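PDB 4DJT: GTP-binding nuclear protein GSP1 from Encephalitozoon cuniculi, which binds and hydrolyses GTP as a Ran-type small GTPase and probably serves in importing proteins into the nucleus and exporting RNA. Local coordinates for residues A[15-20]-A[80-85]; A[24-29]-A[154-159]; A[51-56]-A[179-184]. One frame throughout, in Å; residues are numbered along the deposited sequence.

Interaction 1 (A[15-20]-A[80-85]). With GDP (guanosine-5'-diphosphate), chain C.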
loop_
_atom_site.group_PDB
_atom_site.type_symbol
_atom_site.label_atom_id
_atom_site.label_comp_id
_atom_site.label_asym_id
_atom_site.label_seq_id
_atom_site.Cartn_x
_atom_site.Cartn_y
_atom_site.Cartn_z
ATOM N N CYS A 15 4.580 2.293 3.091
ATOM C CA CYS A 15 4.061 1.145 3.849
ATOM C C CYS A 15 2.703 0.713 3.371
ATOM O O CYS A 15 1.784 1.543 3.263
ATOM C CB CYS A 15 3.944 1.477 5.344
ATOM S SG CYS A 15 5.560 1.753 6.126
ATOM N N LEU A 16 2.551 -0.584 3.117
ATOM C CA LEU A 16 1.198 -1.161 2.949
ATOM C C LEU A 16 0.645 -1.542 4.294
ATOM O O LEU A 16 1.266 -2.277 5.048
ATOM C CB LEU A 16 1.216 -2.405 2.055
ATOM C CG LEU A 16 1.900 -2.260 0.737
ATOM C CD1 LEU A 16 1.812 -3.589 -0.056
ATOM C CD2 LEU A 16 1.321 -1.088 -0.054
ATOM N N ILE A 17 -0.548 -1.079 4.570
ATOM C CA ILE A 17 -1.203 -1.367 5.826
ATOM C C ILE A 17 -2.655 -1.730 5.608
ATOM O O ILE A 17 -3.220 -1.491 4.541
ATOM C CB ILE A 17 -1.086 -0.183 6.785
ATOM C CG1 ILE A 17 -1.430 1.134 6.105
ATOM C CG2 ILE A 17 0.327 -0.125 7.315
ATOM C CD1 ILE A 17 -1.479 2.325 7.086
ATOM N N GLY A 18 -3.233 -2.343 6.638
ATOM C CA GLY A 18 -4.573 -2.872 6.564
ATOM C C GLY A 18 -4.628 -4.276 7.133
ATOM O O GLY A 18 -3.603 -4.951 7.262
ATOM N N ASP A 19 -5.832 -4.712 7.477
ATOM C CA ASP A 19 -5.999 -5.994 8.152
ATOM C C ASP A 19 -5.481 -7.167 7.333
ATOM O O ASP A 19 -5.425 -7.116 6.118
ATOM C CB ASP A 19 -7.453 -6.249 8.477
ATOM C CG ASP A 19 -7.939 -5.469 9.701
ATOM O OD1 ASP A 19 -7.167 -4.678 10.331
ATOM O OD2 ASP A 19 -9.101 -5.698 10.037
ATOM N N GLY A 20 -5.161 -8.246 8.029
ATOM C CA GLY A 20 -4.891 -9.497 7.376
ATOM C C GLY A 20 -6.055 -9.873 6.473
ATOM O O GLY A 20 -7.252 -9.720 6.841
ATOM N N VAL A 80 9.624 -0.023 13.570
ATOM C CA VAL A 80 10.592 -0.023 12.456
ATOM C C VAL A 80 9.949 -0.307 11.100
ATOM O O VAL A 80 10.487 0.088 10.083
ATOM C CB VAL A 80 11.784 -0.984 12.696
ATOM C CG1 VAL A 80 12.779 -0.345 13.662
ATOM C CG2 VAL A 80 11.304 -2.330 13.210
ATOM N N TYR A 81 8.800 -0.960 11.100
ATOM C CA TYR A 81 8.028 -1.119 9.877
ATOM C C TYR A 81 7.687 0.248 9.307
ATOM O O TYR A 81 7.819 0.480 8.101
ATOM C CB TYR A 81 6.766 -1.939 10.128
ATOM C CG TYR A 81 5.974 -2.284 8.868
ATOM C CD1 TYR A 81 4.822 -1.586 8.521
ATOM C CD2 TYR A 81 6.386 -3.310 8.016
ATOM C CE1 TYR A 81 4.110 -1.889 7.354
ATOM C CE2 TYR A 81 5.687 -3.606 6.858
ATOM C CZ TYR A 81 4.554 -2.895 6.524
ATOM O OH TYR A 81 3.835 -3.272 5.379
ATOM N N TYR A 82 7.222 1.141 10.183
ATOM C CA TYR A 82 6.740 2.461 9.762
ATOM C C TYR A 82 7.871 3.473 9.570
ATOM O O TYR A 82 7.776 4.367 8.731
ATOM C CB TYR A 82 5.726 2.991 10.754
ATOM C CG TYR A 82 4.512 2.127 10.896
ATOM C CD1 TYR A 82 3.693 1.862 9.808
ATOM C CD2 TYR A 82 4.171 1.590 12.087
ATOM C CE1 TYR A 82 2.576 1.081 9.924
ATOM C CE2 TYR A 82 3.034 0.799 12.216
ATOM C CZ TYR A 82 2.236 0.573 11.119
ATOM O OH TYR A 82 1.127 -0.215 11.235
ATOM N N ILE A 83 8.929 3.362 10.372
ATOM C CA ILE A 83 9.951 4.418 10.425
ATOM C C ILE A 83 10.553 4.715 9.054
ATOM O O ILE A 83 10.900 3.811 8.305
ATOM C CB ILE A 83 11.098 4.057 11.391
ATOM C CG1 ILE A 83 10.607 4.156 12.835
ATOM C CG2 ILE A 83 12.289 5.008 11.196
ATOM C CD1 ILE A 83 11.637 3.728 13.886
ATOM N N GLY A 84 10.655 5.988 8.723
ATOM C CA GLY A 84 11.252 6.388 7.462
ATOM C C GLY A 84 10.278 6.429 6.283
ATOM O O GLY A 84 10.674 6.834 5.187
ATOM N N ALA A 85 9.028 5.997 6.493
ATOM C CA ALA A 85 8.006 6.016 5.422
ATOM C C ALA A 85 7.668 7.434 5.034
ATOM O O ALA A 85 7.510 8.303 5.909
ATOM C CB ALA A 85 6.723 5.291 5.829
HETATM P PB GDP C . -3.076 -9.654 2.941
HETATM O O1B GDP C . -1.631 -9.605 2.416
HETATM O O2B GDP C . -3.731 -8.294 3.118
HETATM O O3B GDP C . -3.223 -10.617 4.117
HETATM O O3A GDP C . -3.998 -10.386 1.833
HETATM P PA GDP C . -3.570 -11.397 0.678
HETATM O O1A GDP C . -2.945 -10.689 -0.507
HETATM O O2A GDP C . -2.834 -12.533 1.315
HETATM O "O5'" GDP C . -4.950 -11.937 0.119
HETATM C "C5'" GDP C . -5.888 -12.514 1.047
HETATM C "C4'" GDP C . -6.885 -13.329 0.244
HETATM O "O4'" GDP C . -7.685 -12.451 -0.521
HETATM C "C3'" GDP C . -6.222 -14.243 -0.751
HETATM O "O3'" GDP C . -7.007 -15.413 -0.863
HETATM C "C2'" GDP C . -6.280 -13.526 -2.064
HETATM O "O2'" GDP C . -6.355 -14.383 -3.220
HETATM C "C1'" GDP C . -7.551 -12.727 -1.886
HETATM N N9 GDP C . -7.489 -11.468 -2.615
HETATM C C8 GDP C . -6.577 -10.474 -2.523
HETATM N N7 GDP C . -6.888 -9.486 -3.400
HETATM C C5 GDP C . -8.032 -9.815 -3.995
HETATM C C6 GDP C . -8.921 -9.218 -5.008
HETATM O O6 GDP C . -8.684 -8.088 -5.528
HETATM N N1 GDP C . -10.018 -9.922 -5.361
HETATM C C2 GDP C . -10.305 -11.140 -4.821
HETATM N N2 GDP C . -11.401 -11.796 -5.207
HETATM N N3 GDP C . -9.530 -11.740 -3.898
HETATM C C4 GDP C . -8.412 -11.122 -3.476
#
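The predicted switch II region meets the strand leading into the phosphate-binding loop where Tyr81, Tyr82 and Ala85 close over Cys15, Leu16 and Ile17. The one direct hydrogen bond of the contact runs from Tyr81 OH to Leu16 O, at 2.8 Å. The hydroxyl lies in the carbonyl plane, on a lone pair, with a C=O...donor angle of 139°. In Tyr81, CG is anti to the backbone N (chi1 -174°), which swings the ring across toward the strand, so that OH arrives at Leu16 O; a tyrosine suits the place, since its ring fills apolar space while its hydroxyl meets a buried carbonyl. Cys15, small and weakly polar, fits between the Tyr81 ring, the Tyr81 carbonyl and the Ala85 methyl. Its SG lies 3.3 Å from Tyr81 O and 3.7 Å from Ala85 CB, and also makes an oblique sulfur-aromatic contact, 4.6 Å from the centroid of the Tyr81 ring.

This is the Ras-type fold, in which a central parallel strand, here 11-17, carries the nucleotide loop at its end: Gly18 begins the turn with backbone angles that suit glycine, and Asp19 and Gly20 belong to the GDP pocket. Ile17 CG2 meets the edge of the Tyr82 ring, near its plane, at 3.6 Å from CE1, and the two side chains cross at about a right angle. Tyr81 CD1 rests against one face of that same ring, 3.7 Å above its plane and offset toward the rim, while Tyr82 OH bonds to Glu109 on helix 103-114, which also packs on Ile17 through Trp106. Beyond the rings the chain reverses in a type II turn from Tyr82 to Ala85, closed by Ala85 N to Tyr82 O at 3.0 Å; Gly84 takes the positive phi that this turn needs, and Lys13 NZ binds the carbonyls of Tyr81 and Ile83.

Interaction 2 (A[24-29]-A[154-159]). With MG (magnesium ion), chain D; GDP (guanosine-5'-diphosphate), chain C.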
loop_
_atom_site.group_PDB
_atom_site.type_symbol
_atom_site.label_atom_id
_atom_site.label_comp_id
_atom_site.label_asym_id
_atom_site.label_seq_id
_atom_site.Cartn_x
_atom_site.Cartn_y
_atom_site.Cartn_z
ATOM N N LYS A 24 -3.207 -6.924 0.596
ATOM C CA LYS A 24 -1.936 -6.187 0.497
ATOM C C LYS A 24 -0.901 -6.940 -0.349
ATOM O O LYS A 24 -0.305 -6.367 -1.279
ATOM C CB LYS A 24 -1.375 -5.923 1.890
ATOM C CG LYS A 24 -2.313 -5.101 2.769
ATOM C CD LYS A 24 -1.720 -4.823 4.133
ATOM C CE LYS A 24 -1.363 -6.090 4.914
ATOM N NZ LYS A 24 -2.559 -6.868 5.329
ATOM N N THR A 25 -0.676 -8.206 -0.015
ATOM C CA THR A 25 0.329 -9.000 -0.703
ATOM C C THR A 25 -0.061 -9.280 -2.141
ATOM O O THR A 25 0.779 -9.154 -3.057
ATOM C CB THR A 25 0.597 -10.301 0.099
ATOM O OG1 THR A 25 1.053 -9.935 1.412
ATOM C CG2 THR A 25 1.643 -11.144 -0.585
ATOM N N THR A 26 -1.337 -9.568 -2.375
ATOM C CA THR A 26 -1.827 -9.770 -3.757
ATOM C C THR A 26 -1.558 -8.543 -4.639
ATOM O O THR A 26 -1.157 -8.674 -5.823
ATOM C CB THR A 26 -3.319 -10.191 -3.791
ATOM O OG1 THR A 26 -3.493 -11.370 -2.970
ATOM C CG2 THR A 26 -3.760 -10.514 -5.240
ATOM N N TYR A 27 -1.739 -7.364 -4.048
ATOM C CA TYR A 27 -1.501 -6.108 -4.728
ATOM C C TYR A 27 -0.052 -5.956 -5.150
ATOM O O TYR A 27 0.223 -5.767 -6.333
ATOM C CB TYR A 27 -1.870 -4.957 -3.835
ATOM C CG TYR A 27 -1.665 -3.569 -4.445
ATOM C CD1 TYR A 27 -2.507 -3.096 -5.457
ATOM C CD2 TYR A 27 -0.705 -2.717 -3.957
ATOM C CE1 TYR A 27 -2.354 -1.829 -5.981
ATOM C CE2 TYR A 27 -0.542 -1.442 -4.478
ATOM C CZ TYR A 27 -1.367 -1.008 -5.500
ATOM O OH TYR A 27 -1.197 0.287 -6.003
ATOM N N ILE A 28 0.883 -6.077 -4.194
ATOM C CA ILE A 28 2.267 -5.662 -4.433
ATOM C C ILE A 28 3.205 -6.780 -4.897
ATOM O O ILE A 28 4.224 -6.495 -5.489
ATOM C CB ILE A 28 2.870 -5.020 -3.186
ATOM C CG1 ILE A 28 4.098 -4.142 -3.536
ATOM C CG2 ILE A 28 3.135 -6.099 -2.138
ATOM C CD1 ILE A 28 3.790 -2.916 -4.392
ATOM N N ASN A 29 2.874 -8.045 -4.592
ATOM C CA ASN A 29 3.833 -9.133 -4.732
ATOM C C ASN A 29 3.884 -9.581 -6.227
ATOM O O ASN A 29 3.480 -10.710 -6.585
ATOM C CB ASN A 29 3.456 -10.268 -3.811
ATOM C CG ASN A 29 4.455 -11.409 -3.822
ATOM O OD1 ASN A 29 5.622 -11.246 -4.200
ATOM N ND2 ASN A 29 3.999 -12.566 -3.425
ATOM N N ILE A 154 -10.079 -0.659 -6.254
ATOM C CA ILE A 154 -9.125 -1.500 -7.025
ATOM C C ILE A 154 -9.495 -2.991 -6.927
ATOM O O ILE A 154 -10.222 -3.422 -6.027
ATOM C CB ILE A 154 -7.651 -1.363 -6.525
ATOM C CG1 ILE A 154 -7.481 -1.933 -5.134
ATOM C CG2 ILE A 154 -7.181 0.110 -6.468
ATOM C CD1 ILE A 154 -6.017 -2.007 -4.649
ATOM N N SER A 155 -8.896 -3.771 -7.808
ATOM C CA SER A 155 -8.809 -5.226 -7.623
ATOM C C SER A 155 -7.336 -5.648 -7.662
ATOM O O SER A 155 -6.683 -5.600 -8.679
ATOM C CB SER A 155 -9.624 -5.993 -8.679
ATOM O OG SER A 155 -9.312 -7.394 -8.595
ATOM N N ALA A 156 -6.803 -6.011 -6.512
ATOM C CA ALA A 156 -5.431 -6.477 -6.461
ATOM C C ALA A 156 -5.258 -7.733 -7.295
ATOM O O ALA A 156 -4.182 -7.985 -7.798
ATOM C CB ALA A 156 -5.024 -6.734 -5.023
ATOM N N LYS A 157 -6.309 -8.541 -7.417
ATOM C CA LYS A 157 -6.238 -9.778 -8.235
ATOM C C LYS A 157 -5.872 -9.475 -9.698
ATOM O O LYS A 157 -4.904 -10.031 -10.242
ATOM C CB LYS A 157 -7.553 -10.551 -8.184
ATOM C CG LYS A 157 -7.619 -11.734 -9.163
ATOM C CD LYS A 157 -8.908 -12.538 -9.012
ATOM C CE LYS A 157 -10.115 -11.834 -9.638
ATOM N NZ LYS A 157 -10.421 -12.319 -11.021
ATOM N N THR A 158 -6.624 -8.567 -10.320
ATOM C CA THR A 158 -6.493 -8.308 -11.752
ATOM C C THR A 158 -5.589 -7.114 -12.067
ATOM O O THR A 158 -5.416 -6.759 -13.226
ATOM C CB THR A 158 -7.861 -8.040 -12.372
ATOM O OG1 THR A 158 -8.365 -6.799 -11.889
ATOM C CG2 THR A 158 -8.848 -9.180 -12.017
ATOM N N ALA A 159 -5.041 -6.490 -11.035
ATOM C CA ALA A 159 -4.231 -5.296 -11.193
ATOM C C ALA A 159 -5.023 -4.066 -11.707
ATOM O O ALA A 159 -4.425 -3.069 -12.110
ATOM C CB ALA A 159 -3.036 -5.596 -12.099
HETATM MG MG MG D . 0.180 -10.328 3.261
HETATM P PB GDP C . -3.076 -9.654 2.941
HETATM O O1B GDP C . -1.631 -9.605 2.416
HETATM O O2B GDP C . -3.731 -8.294 3.118
HETATM O O3B GDP C . -3.223 -10.617 4.117
HETATM O O3A GDP C . -3.998 -10.386 1.833
HETATM P PA GDP C . -3.570 -11.397 0.678
HETATM O O1A GDP C . -2.945 -10.689 -0.507
HETATM O O2A GDP C . -2.834 -12.533 1.315
HETATM O "O5'" GDP C . -4.950 -11.937 0.119
HETATM C "C5'" GDP C . -5.888 -12.514 1.047
HETATM C "C4'" GDP C . -6.885 -13.329 0.244
HETATM O "O4'" GDP C . -7.685 -12.451 -0.521
HETATM C "C3'" GDP C . -6.222 -14.243 -0.751
HETATM O "O3'" GDP C . -7.007 -15.413 -0.863
HETATM C "C2'" GDP C . -6.280 -13.526 -2.064
HETATM O "O2'" GDP C . -6.355 -14.383 -3.220
HETATM C "C1'" GDP C . -7.551 -12.727 -1.886
HETATM N N9 GDP C . -7.489 -11.468 -2.615
HETATM C C8 GDP C . -6.577 -10.474 -2.523
HETATM N N7 GDP C . -6.888 -9.486 -3.400
HETATM C C5 GDP C . -8.032 -9.815 -3.995
HETATM C C6 GDP C . -8.921 -9.218 -5.008
HETATM O O6 GDP C . -8.684 -8.088 -5.528
HETATM N N1 GDP C . -10.018 -9.922 -5.361
HETATM C C2 GDP C . -10.305 -11.140 -4.821
HETATM N N2 GDP C . -11.401 -11.796 -5.207
HETATM N N3 GDP C . -9.530 -11.740 -3.898
HETATM C C4 GDP C . -8.412 -11.122 -3.476
HETATM O O HOH W 1 0.850 -8.426 3.848
HETATM O O HOH W 2 1.963 -11.092 3.858
HETATM O O HOH W 3 -0.689 -10.522 5.227
HETATM O O HOH W 4 -0.511 -12.215 2.637
#
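The Tyr27 ring has Ala156 CB at its edge, near its plane, and Phe162 stacked with it, while Ile154 CD1 comes in obliquely, 3.8 Å from Tyr27 CD1. Tyr27 and Ile154 cross at about a right angle, and the tyrosine hydroxyl bonds to the carbonyl of Phe162. Ala156 has only a methyl to place, which lets the two backbones come close: Ala156 CB lies 3.5 Å from Tyr27 N, and Thr26 CG2 lies 3.6 Å from Ala156 O.

The contact joins the helix that follows the P-loop to the Ser-Ala-Lys guanine loop of Ras-type GTPases, with GDP spanning both. Lys157 N donates to the guanine O6 of GDP at 3.1 Å. At the phosphate end, Lys24 grips O2B of GDP twice: its chain turns back at the outer bonds (chi3 -58°, chi4 -68°), so that NZ reaches the same oxygen as the backbone N; NZ also forms a salt bridge with Glu72. Thr26 OG1 donates to GDP O1A at 2.6 Å, reinforcing the bond from Thr26 N. Thr25 OG1 binds the magnesium ion at 2.1 Å in a six-ligand shell with GDP O1B and four waters; a hydroxyl suits this place, able to bind the metal and hydrogen-bond to Asp67 together.

Interaction 3 (A[51-56]-A[179-184]); sequences VTFLDD and LIFVSN
Hydrogen bonds stitch Leu54 and Asp56 to the chain at Ile180, Val182 and Ser183. Leu54 is held through both backbone groups: its N donates to Ser183 OG at 2.8 Å, almost perfectly straight at 178°, and its O accepts from Val182 N at 2.8 Å. Serine suits this place because a short side chain can stand in for a backbone carbonyl; its chi1 of 56° tucks OG back over its own backbone, facing Leu54 N. Water 5 gives a hydrogen to Thr52 O and also sits very close to Ser183 OG, a doubtful short contact. Farther along, Ile180 N donates to Asp56 OD1 at 3.0 Å, meeting the carboxylate from above its plane. The return bond from Asp56 N to Ile180 O is weak, and Asp56 OD2 is claimed by a salt bridge with Arg176.

Aromatic stacking joins Phe53 and Phe181. Their rings form an offset stack, the centroids 4.0 Å apart and the planes only 13° from parallel, and Phe53 CB lies over the face of the Phe181 ring in a CH-pi contact at 3.7 Å from its centroid. Two flat rings suit this interface because they can overlap broadly; Val185 adjoins Phe53, and Leu167 of helix 164-174 adjoins Phe181.

Van der Waals contacts complete the interface. Leu54 CG makes an apolar contact with Val182 CG2 at 4.0 Å. Beside the carboxylates, Ile180 CG1 packs on the Asp56 methylene, 3.5 Å from CB, and Leu179 crosses Asp55 at about a right angle, while the Asp55 carboxylate bonds to Asn59.

Taken with the single beta bridge between Asp55 and Phe181, the arrangement fits the GDP-bound form of Ran, in which the chain beyond the last helix of the G domain folds back along its surface.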
loop_
_atom_site.group_PDB
_atom_site.type_symbol
_atom_site.label_atom_id
_atom_site.label_comp_id
_atom_site.label_asym_id
_atom_site.label_seq_id
_atom_site.Cartn_x
_atom_site.Cartn_y
_atom_site.Cartn_z
ATOM N N VAL A 51 9.550 -0.632 -6.909
ATOM C CA VAL A 51 8.865 -0.377 -8.191
ATOM C C VAL A 51 9.250 1.035 -8.715
ATOM O O VAL A 51 9.069 2.053 -8.023
ATOM C CB VAL A 51 7.339 -0.578 -8.105
ATOM C CG1 VAL A 51 6.694 0.337 -7.049
ATOM C CG2 VAL A 51 6.699 -0.373 -9.471
ATOM N N THR A 52 9.775 1.050 -9.932
ATOM C CA THR A 52 10.264 2.243 -10.587
ATOM C C THR A 52 9.330 2.608 -11.744
ATOM O O THR A 52 8.942 1.759 -12.555
ATOM C CB THR A 52 11.673 2.034 -11.148
ATOM O OG1 THR A 52 12.555 1.702 -10.066
ATOM C CG2 THR A 52 12.168 3.340 -11.855
ATOM N N PHE A 53 8.984 3.888 -11.790
ATOM C CA PHE A 53 8.269 4.475 -12.897
ATOM C C PHE A 53 9.128 5.593 -13.481
ATOM O O PHE A 53 9.853 6.274 -12.766
ATOM C CB PHE A 53 6.952 5.107 -12.405
ATOM C CG PHE A 53 6.006 4.148 -11.760
ATOM C CD1 PHE A 53 6.081 3.893 -10.405
ATOM C CD2 PHE A 53 5.055 3.499 -12.492
ATOM C CE1 PHE A 53 5.219 3.008 -9.798
ATOM C CE2 PHE A 53 4.149 2.622 -11.877
ATOM C CZ PHE A 53 4.235 2.397 -10.528
ATOM N N LEU A 54 9.010 5.790 -14.775
ATOM C CA LEU A 54 9.572 6.984 -15.428
ATOM C C LEU A 54 8.435 7.967 -15.639
ATOM O O LEU A 54 7.334 7.590 -16.086
ATOM C CB LEU A 54 10.186 6.555 -16.758
ATOM C CG LEU A 54 11.022 7.505 -17.598
ATOM C CD1 LEU A 54 12.176 8.106 -16.812
ATOM C CD2 LEU A 54 11.564 6.704 -18.783
ATOM N N ASP A 55 8.648 9.222 -15.272
ATOM C CA ASP A 55 7.637 10.221 -15.517
ATOM C C ASP A 55 7.834 10.990 -16.840
ATOM O O ASP A 55 8.762 10.710 -17.626
ATOM C CB ASP A 55 7.463 11.146 -14.290
ATOM C CG ASP A 55 8.525 12.221 -14.187
ATOM O OD1 ASP A 55 9.179 12.518 -15.211
ATOM O OD2 ASP A 55 8.668 12.795 -13.073
ATOM N N ASP A 56 6.890 11.884 -17.101
ATOM C CA ASP A 56 6.763 12.592 -18.387
ATOM C C ASP A 56 7.869 13.625 -18.601
ATOM O O ASP A 56 7.977 14.222 -19.691
ATOM C CB ASP A 56 5.401 13.299 -18.457
ATOM C CG ASP A 56 5.210 14.316 -17.342
ATOM O OD1 ASP A 56 4.982 13.906 -16.189
ATOM O OD2 ASP A 56 5.226 15.537 -17.618
ATOM N N LEU A 179 1.933 15.443 -13.248
ATOM C CA LEU A 179 2.890 14.389 -13.471
ATOM C C LEU A 179 2.131 13.173 -13.947
ATOM O O LEU A 179 1.109 12.826 -13.373
ATOM C CB LEU A 179 3.661 14.080 -12.180
ATOM C CG LEU A 179 4.706 12.966 -12.149
ATOM C CD1 LEU A 179 5.652 13.188 -10.964
ATOM C CD2 LEU A 179 4.030 11.571 -12.054
ATOM N N ILE A 180 2.629 12.535 -14.997
ATOM C CA ILE A 180 2.124 11.215 -15.428
ATOM C C ILE A 180 3.258 10.191 -15.564
ATOM O O ILE A 180 4.423 10.547 -15.698
ATOM C CB ILE A 180 1.355 11.279 -16.781
ATOM C CG1 ILE A 180 2.257 11.810 -17.896
ATOM C CG2 ILE A 180 0.106 12.134 -16.677
ATOM C CD1 ILE A 180 1.667 11.626 -19.298
ATOM N N PHE A 181 2.905 8.910 -15.535
ATOM C CA PHE A 181 3.895 7.860 -15.738
ATOM C C PHE A 181 3.915 7.521 -17.206
ATOM O O PHE A 181 2.875 7.378 -17.814
ATOM C CB PHE A 181 3.584 6.589 -14.917
ATOM C CG PHE A 181 3.665 6.781 -13.408
ATOM C CD1 PHE A 181 4.554 7.673 -12.842
ATOM C CD2 PHE A 181 2.869 6.016 -12.566
ATOM C CE1 PHE A 181 4.635 7.817 -11.460
ATOM C CE2 PHE A 181 2.938 6.173 -11.181
ATOM C CZ PHE A 181 3.833 7.049 -10.627
ATOM N N VAL A 182 5.097 7.428 -17.779
ATOM C CA VAL A 182 5.214 7.096 -19.202
ATOM C C VAL A 182 5.798 5.725 -19.435
ATOM O O VAL A 182 6.066 5.363 -20.561
ATOM C CB VAL A 182 6.095 8.126 -19.933
ATOM C CG1 VAL A 182 5.554 9.524 -19.678
ATOM C CG2 VAL A 182 7.540 7.985 -19.508
ATOM N N SER A 183 6.056 4.986 -18.367
ATOM C CA SER A 183 6.548 3.602 -18.463
ATOM C C SER A 183 5.470 2.682 -17.915
ATOM O O SER A 183 4.613 3.121 -17.167
ATOM C CB SER A 183 7.833 3.432 -17.672
ATOM O OG SER A 183 7.672 3.815 -16.302
ATOM N N ASN A 184 5.491 1.425 -18.336
ATOM C CA ASN A 184 4.535 0.408 -17.873
ATOM C C ASN A 184 5.240 -0.556 -16.935
ATOM O O ASN A 184 6.356 -0.983 -17.219
ATOM C CB ASN A 184 3.964 -0.358 -19.070
ATOM C CG ASN A 184 3.235 0.557 -20.044
ATOM O OD1 ASN A 184 2.147 1.050 -19.756
ATOM N ND2 ASN A 184 3.855 0.819 -21.182
HETATM O O HOH W 5 8.084 1.593 -15.178
#

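Interactions 1 and 2 are buried and share the nucleotide site: strand 11-17 and helix 24-28 are consecutive in the chain, both contacts touch GDP, and Lys24 NZ joins them by a probable hydrogen bond to Gly18 O. Interaction 3, partly buried, its centre about 18 Å from that of the chain, lies away from the annotated sites, yet it reaches the same sheet as interaction 1 through strand 46-54. In interaction 1 two tyrosine rings of the predicted switch II pack on a sulfur and an isoleucine; interaction 2 is apolar between segments that separately bind the phosphates with magnesium and the guanine; interaction 3 combines a ring stack with backbone and carboxylate bonds nearer the surface.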